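Putative transcriptional regulator, sugar-binding family (Arthrobacter aurescens, PDB 3NZE) probably regulates transcription by binding DNA under the control of a sugar ligand. Local coordinates at residues A[10-15]-A[257-262]; A[64-69]-A[99-104]; A[86-91]-A[146-151]; A[120-125]-A[211-216]; A[225-230]-A[250-255]. All blocks are in the same frame, centred on the assembly; numbering follows the deposited sequence.

Interaction 1. Residues A[10-15]-A[257-262]; sequences PELESQ and SARRLV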
# COMPACT_ATOMS: atom_id res chain seq x y z
N PRO A 10 -18.83 0.64 14.13
CA PRO A 10 -18.08 0.60 15.39
C PRO A 10 -17.96 -0.80 15.97
O PRO A 10 -16.94 -1.11 16.59
CB PRO A 10 -18.92 1.49 16.32
CG PRO A 10 -19.58 2.46 15.39
CD PRO A 10 -19.90 1.66 14.16
N GLU A 11 -18.97 -1.64 15.78
CA GLU A 11 -18.89 -3.01 16.30
C GLU A 11 -17.90 -3.82 15.47
O GLU A 11 -17.13 -4.63 16.00
CB GLU A 11 -20.27 -3.68 16.33
CG GLU A 11 -21.21 -3.10 17.38
CD GLU A 11 -22.61 -3.70 17.33
OE1 GLU A 11 -23.21 -3.74 16.23
OE2 GLU A 11 -23.11 -4.12 18.39
N LEU A 12 -17.90 -3.58 14.16
CA LEU A 12 -16.93 -4.22 13.29
C LEU A 12 -15.51 -3.75 13.62
O LEU A 12 -14.56 -4.54 13.55
CB LEU A 12 -17.26 -3.97 11.81
CG LEU A 12 -18.55 -4.66 11.34
CD1 LEU A 12 -19.04 -4.07 10.01
CD2 LEU A 12 -18.34 -6.16 11.21
N GLU A 13 -15.36 -2.47 13.97
CA GLU A 13 -14.05 -1.95 14.33
C GLU A 13 -13.55 -2.69 15.56
O GLU A 13 -12.39 -3.11 15.62
CB GLU A 13 -14.11 -0.44 14.60
CG GLU A 13 -14.34 0.35 13.32
CD GLU A 13 -14.66 1.81 13.55
OE1 GLU A 13 -14.81 2.23 14.72
OE2 GLU A 13 -14.76 2.55 12.55
N SER A 14 -14.43 -2.86 16.54
CA SER A 14 -14.05 -3.55 17.75
C SER A 14 -13.59 -4.97 17.46
O SER A 14 -12.57 -5.43 17.98
CB SER A 14 -15.22 -3.58 18.74
OG SER A 14 -14.81 -4.22 19.93
N GLN A 15 -14.35 -5.67 16.62
CA GLN A 15 -14.01 -7.05 16.30
C GLN A 15 -12.66 -7.15 15.60
O GLN A 15 -11.86 -8.01 15.94
CB GLN A 15 -15.13 -7.70 15.48
CG GLN A 15 -16.42 -7.81 16.28
CD GLN A 15 -17.65 -8.09 15.43
OE1 GLN A 15 -17.58 -8.82 14.44
NE2 GLN A 15 -18.78 -7.51 15.82
N SER A 257 -15.87 -5.21 3.10
CA SER A 257 -14.58 -5.86 3.35
C SER A 257 -14.43 -6.21 4.83
O SER A 257 -13.89 -7.25 5.16
CB SER A 257 -13.41 -4.96 2.91
OG SER A 257 -13.42 -4.75 1.51
N ALA A 258 -14.90 -5.33 5.72
CA ALA A 258 -14.75 -5.58 7.15
C ALA A 258 -15.58 -6.78 7.57
O ALA A 258 -15.16 -7.59 8.39
CB ALA A 258 -15.12 -4.35 7.96
N ARG A 259 -16.77 -6.90 6.99
CA ARG A 259 -17.64 -8.03 7.30
C ARG A 259 -17.02 -9.34 6.84
O ARG A 259 -17.14 -10.36 7.52
CB ARG A 259 -19.03 -7.82 6.67
CG ARG A 259 -19.86 -6.76 7.39
CD ARG A 259 -21.30 -6.70 6.85
NE ARG A 259 -21.96 -5.43 7.16
CZ ARG A 259 -22.41 -5.10 8.37
NH1 ARG A 259 -22.27 -5.94 9.39
NH2 ARG A 259 -23.00 -3.93 8.56
N ARG A 260 -16.35 -9.30 5.70
CA ARG A 260 -15.65 -10.47 5.19
C ARG A 260 -14.50 -10.80 6.13
O ARG A 260 -14.21 -11.96 6.41
CB ARG A 260 -15.11 -10.20 3.78
CG ARG A 260 -15.63 -11.17 2.73
CD ARG A 260 -14.59 -11.37 1.64
NE ARG A 260 -14.96 -12.44 0.72
CZ ARG A 260 -14.14 -12.96 -0.19
NH1 ARG A 260 -12.89 -12.50 -0.30
NH2 ARG A 260 -14.55 -13.93 -0.99
N LEU A 261 -13.84 -9.76 6.62
CA LEU A 261 -12.65 -9.93 7.42
C LEU A 261 -12.95 -10.61 8.76
O LEU A 261 -12.13 -11.34 9.29
CB LEU A 261 -11.95 -8.58 7.63
CG LEU A 261 -10.52 -8.59 8.17
CD1 LEU A 261 -9.57 -9.35 7.24
CD2 LEU A 261 -10.02 -7.17 8.39
N VAL A 262 -14.14 -10.37 9.30
CA VAL A 262 -14.52 -10.99 10.56
C VAL A 262 -15.20 -12.33 10.29
O VAL A 262 -15.85 -12.90 11.18
CB VAL A 262 -15.45 -10.09 11.42
CG1 VAL A 262 -14.71 -8.84 11.89
CG2 VAL A 262 -16.71 -9.72 10.66
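Two helices that pack side by side on strand 23-27 of the sugar-binding domain meet here: Leu12 of helix 9-20 touches Ala258, Arg259 and Val262 at the end of helix 255-261. The contact joins the first and the last helix of the modelled chain. It is mostly apolar, and the nearest CA atoms are those of Leu12 and Ala258, 6.7 Å apart. Leu12 does most of the work. Its CB faces Ala258 CB at 4.4 Å. The two methyls then part. CD2 goes to Val262 CG2 at 4.0 Å, while CD1 lies over one face of the Arg259 guanidinium, nearer its rim than its middle, with NH1 at 3.8 Å from CD1. Leu12 CG lies anti to its carbonyl carbon (chi1 -68°), which sends both methyls across to the second helix. Cutting this side chain back to an alanine would probably open a gap between the helices and leave the Arg259 guanidinium and Val262 CG2 without their apolar partner. The rest of the guanidinium is held by charge and hydrogen bonds: NH2 forms a salt bridge with Glu255 and also bonds Asp7 O. Val24 and Val26 of strand 23-27 lie beneath, Val26 touching both Leu12 and Ala258. Val262, just past the helix, meets Gln15, one turn after Leu12. Gln15 NE2 is bonded to Asp7, while CB and OE1 of Gln15 both pack on Val262 CG1, each 3.8 Å from it.

Interaction 2. Residues A[64-69]-A[99-104]; sequences WGATLS and ITYASD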
# COMPACT_ATOMS: atom_id res chain seq x y z
N TRP A 64 2.75 4.02 -4.09
CA TRP A 64 1.70 4.51 -4.98
C TRP A 64 0.97 3.36 -5.67
O TRP A 64 1.54 2.27 -5.88
CB TRP A 64 2.28 5.50 -6.01
CG TRP A 64 3.08 4.80 -7.04
CD1 TRP A 64 4.43 4.54 -7.01
CD2 TRP A 64 2.59 4.23 -8.26
NE1 TRP A 64 4.80 3.86 -8.14
CE2 TRP A 64 3.69 3.65 -8.92
CE3 TRP A 64 1.33 4.17 -8.86
CZ2 TRP A 64 3.57 3.01 -10.15
CZ3 TRP A 64 1.20 3.53 -10.08
CH2 TRP A 64 2.32 2.95 -10.71
N GLY A 65 -0.29 3.61 -6.01
CA GLY A 65 -1.14 2.64 -6.69
C GLY A 65 -2.51 3.27 -6.87
O GLY A 65 -2.69 4.44 -6.55
N ALA A 66 -3.48 2.50 -7.35
CA ALA A 66 -4.82 3.01 -7.58
C ALA A 66 -5.46 3.48 -6.27
O ALA A 66 -6.09 4.53 -6.22
CB ALA A 66 -5.69 1.96 -8.26
N THR A 67 -5.25 2.73 -5.20
CA THR A 67 -5.81 3.13 -3.92
C THR A 67 -5.19 4.43 -3.44
O THR A 67 -5.89 5.36 -3.06
CB THR A 67 -5.64 2.03 -2.86
OG1 THR A 67 -6.35 0.87 -3.31
CG2 THR A 67 -6.23 2.50 -1.51
N LEU A 68 -3.87 4.50 -3.47
CA LEU A 68 -3.19 5.70 -3.00
C LEU A 68 -3.50 6.93 -3.86
O LEU A 68 -3.48 8.07 -3.38
CB LEU A 68 -1.69 5.45 -2.88
CG LEU A 68 -1.23 5.29 -1.44
CD1 LEU A 68 -1.39 6.64 -0.74
CD2 LEU A 68 -2.02 4.19 -0.71
N SER A 69 -3.79 6.70 -5.13
CA SER A 69 -4.18 7.81 -5.99
C SER A 69 -5.47 8.43 -5.45
O SER A 69 -5.56 9.65 -5.29
CB SER A 69 -4.40 7.34 -7.42
OG SER A 69 -4.52 8.45 -8.29
N ILE A 99 4.25 6.47 -14.98
CA ILE A 99 5.14 7.52 -14.52
C ILE A 99 4.39 8.80 -14.17
O ILE A 99 4.59 9.38 -13.11
CB ILE A 99 6.29 7.80 -15.51
CG1 ILE A 99 7.15 6.54 -15.67
CG2 ILE A 99 7.15 8.95 -15.00
CD1 ILE A 99 8.26 6.67 -16.72
N THR A 100 3.53 9.25 -15.07
CA THR A 100 2.74 10.45 -14.84
C THR A 100 1.81 10.26 -13.64
O THR A 100 1.70 11.13 -12.77
CB THR A 100 1.90 10.81 -16.07
OG1 THR A 100 2.79 11.05 -17.19
CG2 THR A 100 1.06 12.05 -15.81
N TYR A 101 1.17 9.10 -13.59
CA TYR A 101 0.19 8.79 -12.56
C TYR A 101 0.85 8.78 -11.18
O TYR A 101 0.34 9.40 -10.24
CB TYR A 101 -0.44 7.44 -12.89
CG TYR A 101 -1.62 6.99 -12.06
CD1 TYR A 101 -2.90 7.44 -12.35
CD2 TYR A 101 -1.46 6.05 -11.05
CE1 TYR A 101 -3.99 6.99 -11.62
CE2 TYR A 101 -2.54 5.61 -10.32
CZ TYR A 101 -3.80 6.07 -10.61
OH TYR A 101 -4.88 5.63 -9.88
N ALA A 102 1.98 8.08 -11.06
CA ALA A 102 2.73 8.05 -9.81
C ALA A 102 3.22 9.45 -9.43
O ALA A 102 3.14 9.84 -8.28
CB ALA A 102 3.92 7.07 -9.92
N SER A 103 3.73 10.19 -10.40
CA SER A 103 4.18 11.55 -10.12
C SER A 103 3.05 12.44 -9.58
O SER A 103 3.27 13.25 -8.68
CB SER A 103 4.80 12.18 -11.36
OG SER A 103 5.13 13.54 -11.12
N ASP A 104 1.86 12.31 -10.15
CA ASP A 104 0.72 13.11 -9.71
C ASP A 104 0.37 12.82 -8.26
O ASP A 104 0.01 13.73 -7.51
CB ASP A 104 -0.49 12.90 -10.61
CG ASP A 104 -0.33 13.56 -11.98
OD1 ASP A 104 0.62 14.36 -12.13
OD2 ASP A 104 -1.14 13.30 -12.88
O HOH W 1 -2.69 9.75 -9.92
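Trp64 and Ala102 make a CH-pi contact. The Ala102 CB methyl sits over the five-membered ring of the indole, 3.5 Å from CB to the ring centroid and only 10° off the normal. The methyl is thus nearly centred on the face, and CD2 is the nearest Trp64 atom. Trp64 CG lies between the backbone N and the carbonyl carbon (chi1 73°), which turns the indole toward helix 99-113.

The apolar packing continues at the six-membered ring of the indole. Trp64 CZ3 comes to the edge of the Tyr101 ring, 3.8 Å from CD2. Tyr101 CG is anti to the backbone N (chi1 -172°), and the phenol is carried along the first segment to the start of helix 66-73. There its OH reaches Ala66 and Ser69. The phenol oxygen is 3.5 Å from Ala66 CA, and its nearest neighbour on Ser69 is CB.

One water bridges the segments: it bonds Ser69 OG at 2.8 Å and donates to Tyr101 O at 3.1 Å. It lies above one face of the Tyr101 ring, toward the rim. The Ser69 hydroxyl is thereby linked to the backbone of the second helix. Trp64 NE1 turns the other way and bonds Gly90 O, which helps to fix the plane of the indole.

Gly65 is the N-cap residue of helix 66-73. The contact joins the loop after strand 59-62 and the start of that helix to the first turns of helix 99-113. Ala91, in the loop that follows strand 84-87, packs against both Trp64 and Ala102, and Ile105 extends the helix face.

Interaction 3. Residues A[86-91]-A[146-151]; sequences VQLNGA and DLQARM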
# COMPACT_ATOMS: atom_id res chain seq x y z
N VAL A 86 8.50 10.43 0.34
CA VAL A 86 9.34 9.58 -0.49
C VAL A 86 8.55 8.44 -1.13
O VAL A 86 7.74 7.77 -0.47
CB VAL A 86 10.60 9.06 0.29
CG1 VAL A 86 10.20 8.27 1.55
CG2 VAL A 86 11.50 8.23 -0.62
N GLN A 87 8.78 8.23 -2.42
CA GLN A 87 8.12 7.19 -3.18
C GLN A 87 8.74 5.82 -2.83
O GLN A 87 9.96 5.67 -2.88
CB GLN A 87 8.35 7.50 -4.66
CG GLN A 87 7.68 6.58 -5.66
CD GLN A 87 8.02 7.02 -7.08
OE1 GLN A 87 8.42 8.16 -7.30
NE2 GLN A 87 7.88 6.11 -8.04
N LEU A 88 7.91 4.84 -2.48
CA LEU A 88 8.43 3.55 -2.00
C LEU A 88 8.61 2.49 -3.08
O LEU A 88 9.33 1.51 -2.87
CB LEU A 88 7.51 2.98 -0.92
CG LEU A 88 7.40 3.83 0.35
CD1 LEU A 88 6.55 3.11 1.41
CD2 LEU A 88 8.79 4.13 0.88
N ASN A 89 7.95 2.67 -4.23
CA ASN A 89 8.02 1.73 -5.33
C ASN A 89 8.16 2.46 -6.66
O ASN A 89 7.68 3.56 -6.79
CB ASN A 89 6.79 0.82 -5.36
CG ASN A 89 5.48 1.59 -5.37
OD1 ASN A 89 5.32 2.57 -4.64
ND2 ASN A 89 4.53 1.13 -6.17
N GLY A 90 8.81 1.82 -7.63
CA GLY A 90 9.11 2.46 -8.91
C GLY A 90 7.88 2.62 -9.78
O GLY A 90 6.78 2.22 -9.40
N ALA A 91 8.07 3.23 -10.95
CA ALA A 91 6.93 3.48 -11.84
C ALA A 91 7.35 3.39 -13.29
O ALA A 91 8.47 3.75 -13.64
CB ALA A 91 6.29 4.85 -11.57
N ASP A 146 18.04 4.91 1.08
CA ASP A 146 18.45 5.42 2.39
C ASP A 146 17.34 6.27 3.03
O ASP A 146 17.12 6.20 4.24
CB ASP A 146 19.73 6.25 2.28
CG ASP A 146 20.96 5.41 1.94
OD1 ASP A 146 20.90 4.16 2.06
OD2 ASP A 146 21.99 6.00 1.56
N LEU A 147 16.66 7.06 2.20
CA LEU A 147 15.55 7.87 2.68
C LEU A 147 14.40 6.99 3.12
O LEU A 147 13.78 7.23 4.15
CB LEU A 147 15.05 8.82 1.58
CG LEU A 147 15.59 10.24 1.59
CD1 LEU A 147 14.94 11.06 0.47
CD2 LEU A 147 15.33 10.89 2.94
N GLN A 148 14.11 5.96 2.32
CA GLN A 148 13.05 5.03 2.65
C GLN A 148 13.31 4.40 4.01
O GLN A 148 12.38 4.20 4.79
CB GLN A 148 12.93 3.94 1.58
CG GLN A 148 12.33 4.42 0.26
CD GLN A 148 12.40 3.36 -0.82
OE1 GLN A 148 12.93 2.28 -0.61
NE2 GLN A 148 11.86 3.67 -2.01
N ALA A 149 14.58 4.09 4.29
CA ALA A 149 14.95 3.39 5.52
C ALA A 149 14.67 4.25 6.75
O ALA A 149 14.50 3.73 7.86
CB ALA A 149 16.42 2.97 5.47
N ARG A 150 14.62 5.56 6.55
CA ARG A 150 14.39 6.51 7.64
C ARG A 150 12.93 6.93 7.78
O ARG A 150 12.63 7.83 8.56
CB ARG A 150 15.24 7.77 7.44
CG ARG A 150 16.75 7.56 7.51
CD ARG A 150 17.48 8.77 6.90
NE ARG A 150 17.14 10.01 7.60
CZ ARG A 150 17.26 11.23 7.10
NH1 ARG A 150 17.73 11.40 5.87
NH2 ARG A 150 16.91 12.28 7.82
N MSE A 151 12.02 6.32 7.03
CA MSE A 151 10.64 6.82 7.07
C MSE A 151 9.97 6.73 8.45
O MSE A 151 10.19 5.79 9.21
CB MSE A 151 9.75 6.14 6.02
CG MSE A 151 9.47 4.69 6.28
SE MSE A 151 8.38 3.98 4.83
CE MSE A 151 9.54 2.50 4.32
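Val86 and Gln148 bring the two backbones nearest, 6.7 Å between their CA atoms, where the end of strand 84-87 meets the last turn of helix 139-149. Beyond that point the first segment leaves the strand as a loop, and the second turns away from its helix toward Met151.

Gln148 carries the polar part. Its chain runs out straight beyond CG, and NE2 donates to Gln87 O at 2.9 Å. The N-H...O angle is 149°. The donor lies in the carbonyl plane, on a lone pair, and Gln87 O lies close to the Gln148 amide plane. The bond thus ties a buried backbone carbonyl at the strand end to the helix.

The stem of the same side chain is apolar packing. Gln148 CG lies 3.6 Å from Leu88 CD2, the two chains sliding past each other in opposite directions. The Val86 side chain, modelled in two conformers, crosses the stem at about a right angle. Leu88 also meets Met151, present as selenomethionine, tip to tip, with Leu88 CD2 3.9 Å from Met151 CE and both leucine methyls near SE. On the far side of the strand, Gln87 NE2 bonds Asn89 O at 2.8 Å and braces the loop.

Leu147 lies about 4 Å, side chain to side chain, from the calcium-binding residue Glu118. Ile59 of strand 59-62 also touches Val86, Leu147 and Met151. A helix laid over parallel strands in this way is consistent with the Rossmann-like alpha/beta layering expected of this family.

Interaction 4. Residues A[120-125]-A[211-216]; sequences FPVPAF and RSTGPS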
# COMPACT_ATOMS: atom_id res chain seq x y z
N PHE A 120 11.66 8.03 -7.11
CA PHE A 120 12.45 6.81 -7.14
C PHE A 120 12.69 6.50 -8.62
O PHE A 120 11.76 6.08 -9.32
CB PHE A 120 11.60 5.71 -6.48
CG PHE A 120 12.36 4.49 -6.02
CD1 PHE A 120 13.73 4.50 -5.82
CD2 PHE A 120 11.67 3.31 -5.75
CE1 PHE A 120 14.40 3.36 -5.39
CE2 PHE A 120 12.33 2.18 -5.33
CZ PHE A 120 13.69 2.19 -5.14
N PRO A 121 13.92 6.72 -9.12
CA PRO A 121 14.14 6.64 -10.58
C PRO A 121 14.33 5.21 -11.08
O PRO A 121 15.36 4.89 -11.67
CB PRO A 121 15.43 7.45 -10.76
CG PRO A 121 16.19 7.19 -9.51
CD PRO A 121 15.12 7.19 -8.41
N VAL A 122 13.33 4.37 -10.84
CA VAL A 122 13.38 2.96 -11.21
C VAL A 122 12.01 2.56 -11.78
O VAL A 122 10.99 3.18 -11.44
CB VAL A 122 13.75 2.07 -9.99
CG1 VAL A 122 14.96 2.65 -9.25
CG2 VAL A 122 12.59 1.96 -9.05
N PRO A 123 11.98 1.53 -12.65
CA PRO A 123 10.70 1.14 -13.27
C PRO A 123 9.74 0.52 -12.24
O PRO A 123 10.12 0.34 -11.08
CB PRO A 123 11.10 0.09 -14.32
CG PRO A 123 12.60 0.20 -14.46
CD PRO A 123 13.11 0.74 -13.17
N ALA A 124 8.53 0.17 -12.66
CA ALA A 124 7.52 -0.35 -11.74
C ALA A 124 7.93 -1.67 -11.10
O ALA A 124 7.53 -1.97 -9.99
CB ALA A 124 6.17 -0.51 -12.46
N PHE A 125 8.72 -2.46 -11.83
CA PHE A 125 9.08 -3.81 -11.41
C PHE A 125 10.13 -4.25 -12.42
O PHE A 125 10.18 -3.70 -13.53
CB PHE A 125 7.84 -4.72 -11.51
CG PHE A 125 7.91 -5.96 -10.66
CD1 PHE A 125 7.59 -5.90 -9.32
CD2 PHE A 125 8.26 -7.18 -11.22
CE1 PHE A 125 7.64 -7.04 -8.53
CE2 PHE A 125 8.32 -8.32 -10.43
CZ PHE A 125 8.00 -8.25 -9.09
N ARG A 211 12.65 -9.35 -7.83
CA ARG A 211 12.43 -8.41 -8.92
C ARG A 211 11.65 -7.17 -8.47
O ARG A 211 11.36 -6.27 -9.26
CB ARG A 211 11.70 -9.11 -10.07
CG ARG A 211 12.58 -10.11 -10.81
CD ARG A 211 11.75 -11.14 -11.54
NE ARG A 211 10.78 -10.52 -12.44
CZ ARG A 211 9.83 -11.18 -13.08
NH1 ARG A 211 9.71 -12.50 -12.93
NH2 ARG A 211 9.00 -10.53 -13.88
N SER A 212 11.31 -7.13 -7.18
CA SER A 212 10.53 -6.02 -6.66
C SER A 212 11.36 -4.77 -6.36
O SER A 212 12.54 -4.87 -6.01
CB SER A 212 9.76 -6.44 -5.41
OG SER A 212 8.97 -5.34 -4.95
N THR A 213 10.74 -3.60 -6.49
CA THR A 213 11.39 -2.34 -6.14
C THR A 213 11.04 -1.83 -4.74
O THR A 213 11.60 -0.83 -4.29
CB THR A 213 11.06 -1.21 -7.17
OG1 THR A 213 9.70 -0.81 -7.04
CG2 THR A 213 11.34 -1.68 -8.60
N GLY A 214 10.12 -2.51 -4.04
CA GLY A 214 9.62 -2.00 -2.77
C GLY A 214 10.43 -2.43 -1.54
O GLY A 214 11.28 -3.31 -1.63
N PRO A 215 10.17 -1.79 -0.40
CA PRO A 215 10.85 -2.08 0.87
C PRO A 215 10.51 -3.48 1.38
O PRO A 215 9.41 -3.97 1.12
CB PRO A 215 10.26 -1.05 1.85
CG PRO A 215 9.55 -0.04 0.99
CD PRO A 215 9.12 -0.77 -0.23
N SER A 216 11.42 -4.10 2.11
CA SER A 216 11.14 -5.42 2.67
C SER A 216 10.07 -5.28 3.73
O SER A 216 9.87 -4.21 4.31
CB SER A 216 12.38 -6.06 3.29
OG SER A 216 12.77 -5.36 4.46
O HOH W 2 8.47 -2.87 -7.85
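Phe125 lies with one ring face against the backbone of Arg211, whose carbonyl O stands 3.6 Å above the ring plane, over its centre. Two ring atoms touch as well: Phe125 CE2 meets Arg211 CB at 3.5 Å, and CE1 meets Ser212 CA at 3.6 Å. Phe125 CG is anti to the backbone N (chi1 -158°), which lays the ring along this backbone. Replacing it with an alanine would probably leave Tyr174 without its stacking partner and the Arg211 carbonyl without the ring beneath it.

Thr213 makes the second cluster. Its methyl CG2 packs 3.9 Å from Val122 CG2 and also lies against Pro123 O. Its carbonyl O comes in the plane of the Phe120 ring to the edge, 3.3 Å from CE2. Over one face of that ring sits Val122 CG2.

Both segments are loops of the sugar-binding domain, following strands 116-118 and 195-198. The second holds an ST turn, in which Ser212 OG accepts from Gly214 N at 3.2 Å. Side chain to side chain, Phe120 is about 8 Å from the calcium-binding residue Glu118, and Ala124 about 11 Å from Thr96, which also binds calcium. A water modelled between Ala124 O, Thr213 N and Thr213 OG1 is doubtful, since two of its contacts are too short for ordinary hydrogen bonds.

Further out, Ser212 OG also bonds Thr194 OG1. Thr213 OG1 is held by Gly90 N. The Arg211 chain passes Phe125 CE2, crossing that side chain at about a right angle, and goes on to Phe126 O, through NE, and to Asp179, through a salt bridge at NH2.

Interaction 5. Residues A[225-230]-A[250-255]; sequences RRICVV and DLILDE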
# COMPACT_ATOMS: atom_id res chain seq x y z
N ARG A 225 4.31 4.18 12.24
CA ARG A 225 2.92 4.02 11.86
C ARG A 225 2.84 3.55 10.41
O ARG A 225 3.50 4.10 9.53
CB ARG A 225 2.14 5.34 12.03
CG ARG A 225 2.10 5.90 13.46
CD ARG A 225 1.30 5.02 14.43
NE ARG A 225 -0.16 5.16 14.30
CZ ARG A 225 -0.90 6.04 14.98
NH1 ARG A 225 -0.34 6.89 15.83
NH2 ARG A 225 -2.22 6.07 14.80
N ARG A 226 2.02 2.52 10.18
CA ARG A 226 1.82 1.98 8.84
C ARG A 226 0.33 2.01 8.54
O ARG A 226 -0.46 1.28 9.16
CB ARG A 226 2.35 0.55 8.74
CG ARG A 226 3.87 0.45 8.72
CD ARG A 226 4.43 0.07 10.06
NE ARG A 226 3.94 -1.24 10.50
CZ ARG A 226 4.20 -1.76 11.69
NH1 ARG A 226 3.70 -2.95 12.01
NH2 ARG A 226 4.95 -1.10 12.55
N ILE A 227 -0.06 2.86 7.61
CA ILE A 227 -1.48 3.09 7.33
C ILE A 227 -1.84 2.31 6.09
O ILE A 227 -1.32 2.57 5.01
CB ILE A 227 -1.80 4.59 7.10
CG1 ILE A 227 -1.51 5.42 8.36
CG2 ILE A 227 -3.27 4.78 6.78
CD1 ILE A 227 -0.07 5.76 8.56
N CYS A 228 -2.73 1.35 6.28
CA CYS A 228 -3.12 0.41 5.24
C CYS A 228 -4.54 0.72 4.80
O CYS A 228 -5.46 0.77 5.63
CB CYS A 228 -3.02 -1.01 5.80
SG CYS A 228 -3.50 -2.29 4.63
N VAL A 229 -4.74 0.91 3.50
CA VAL A 229 -6.05 1.34 3.00
C VAL A 229 -6.55 0.32 2.01
O VAL A 229 -5.88 0.03 1.03
CB VAL A 229 -5.99 2.70 2.30
CG1 VAL A 229 -7.39 3.11 1.87
CG2 VAL A 229 -5.35 3.76 3.20
N VAL A 230 -7.73 -0.23 2.27
CA VAL A 230 -8.28 -1.30 1.43
C VAL A 230 -9.73 -1.05 1.04
O VAL A 230 -10.54 -0.66 1.87
CB VAL A 230 -8.20 -2.63 2.20
CG1 VAL A 230 -9.08 -3.68 1.54
CG2 VAL A 230 -6.75 -3.09 2.26
N ASP A 250 -2.52 0.81 11.38
CA ASP A 250 -3.80 1.49 11.23
C ASP A 250 -4.43 1.03 9.92
O ASP A 250 -3.78 1.00 8.88
CB ASP A 250 -3.60 3.00 11.19
CG ASP A 250 -2.94 3.54 12.45
OD1 ASP A 250 -3.66 3.94 13.39
OD2 ASP A 250 -1.70 3.53 12.51
N LEU A 251 -5.69 0.64 9.98
CA LEU A 251 -6.36 0.09 8.81
C LEU A 251 -7.63 0.87 8.52
O LEU A 251 -8.41 1.14 9.43
CB LEU A 251 -6.69 -1.38 9.08
CG LEU A 251 -7.56 -2.14 8.08
CD1 LEU A 251 -6.79 -2.32 6.77
CD2 LEU A 251 -7.96 -3.49 8.65
N ILE A 252 -7.83 1.24 7.25
CA ILE A 252 -9.08 1.85 6.81
C ILE A 252 -9.66 0.98 5.70
O ILE A 252 -8.97 0.69 4.72
CB ILE A 252 -8.87 3.28 6.30
CG1 ILE A 252 -8.23 4.16 7.37
CG2 ILE A 252 -10.22 3.91 5.86
CD1 ILE A 252 -6.74 4.25 7.25
N LEU A 253 -10.91 0.54 5.85
CA LEU A 253 -11.52 -0.33 4.86
C LEU A 253 -13.03 -0.18 4.83
O LEU A 253 -13.62 0.33 5.78
CB LEU A 253 -11.14 -1.80 5.10
CG LEU A 253 -11.89 -2.61 6.17
CD1 LEU A 253 -11.47 -4.07 6.12
CD2 LEU A 253 -11.69 -2.05 7.58
N ASP A 254 -13.65 -0.62 3.74
CA ASP A 254 -15.09 -0.46 3.59
C ASP A 254 -15.83 -1.52 4.39
O ASP A 254 -15.28 -2.58 4.68
CB ASP A 254 -15.49 -0.55 2.12
CG ASP A 254 -15.18 -1.90 1.52
OD1 ASP A 254 -13.99 -2.19 1.29
OD2 ASP A 254 -16.14 -2.69 1.29
N GLU A 255 -17.08 -1.21 4.70
CA GLU A 255 -17.96 -2.07 5.49
C GLU A 255 -18.02 -3.51 4.98
O GLU A 255 -17.90 -4.45 5.75
CB GLU A 255 -19.36 -1.45 5.53
CG GLU A 255 -20.39 -2.23 6.31
CD GLU A 255 -21.76 -1.56 6.24
OE1 GLU A 255 -21.83 -0.38 5.84
OE2 GLU A 255 -22.76 -2.22 6.59
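The Arg225 guanidinium and the Asp250 carboxylate meet edge to edge, their planes 25° apart, at the start of two parallel strands in a beta-alpha-beta unit. The arginine grips side-on. NE bonds Asp250 OD2 at 2.9 Å with an N-H...O angle of 173°, and NH2 bonds Asp250 OD1, also at 2.9 Å. Both oxygens are met on the syn side, though tilted out of the carboxylate plane. OD2 is almost exactly in the guanidinium plane. The Arg225 chain bends at chi2 and chi3, which brings the guanidinium edge-on to Asp250 of the neighbouring strand. Two bonds to two oxygens hold both groups against rotation, and the pairing probably offsets the cost of burying the aspartate.

Helix 236-244 makes the crossover between strands 225-230 and 250-254. The strands run 13° apart in direction, with their axes 4.8 Å apart. Their backbones alternate bonds in the usual parallel ladder. Asp250 N donates to Arg226 O, Asp250 O accepts from Cys228 N, Cys228 O from Ile252 N, and Ile252 O from Val230 N.

Side chains fall on two faces. Ile227, Val229, Asp250 and Ile252 share one, where helix 35-50 packs on Val229 and Ile252. Cys228, Val230, Leu251 and Leu253 share the other, with Cys228 SG 3.9 Å from Leu251 CD1. On the outer flanks strand 153-160 pairs with 225-230, and strand 23-27 with 250-254. Ile227 and Ile252 lie side by side on the first face, pointing the same way, with Ile227 CG2 at 3.5 Å from Ile252 CD1.

Overall arrangement
All five contacts belong to one sugar-binding domain built round a mixed sheet. Interaction 1 joins the first and last helices of the chain and so spans the other four in sequence. Interaction 5 lies beside it, centres 12 Å apart, because strand 250-254 runs straight into helix 255-261. Across the chain's centre from interaction 1 are interactions 2, 3 and 4. Interactions 3 and 4 are closest, 9 Å between centres, and their segments alternate along the chain; so do those of 2 and 3. The loop after strand 84-87 touches both neighbours, through Trp64 and Thr213. That cluster lies nearer the calcium-binding residues. Interaction 5 pairs strands away from it, and interaction 1 packs helices beside them.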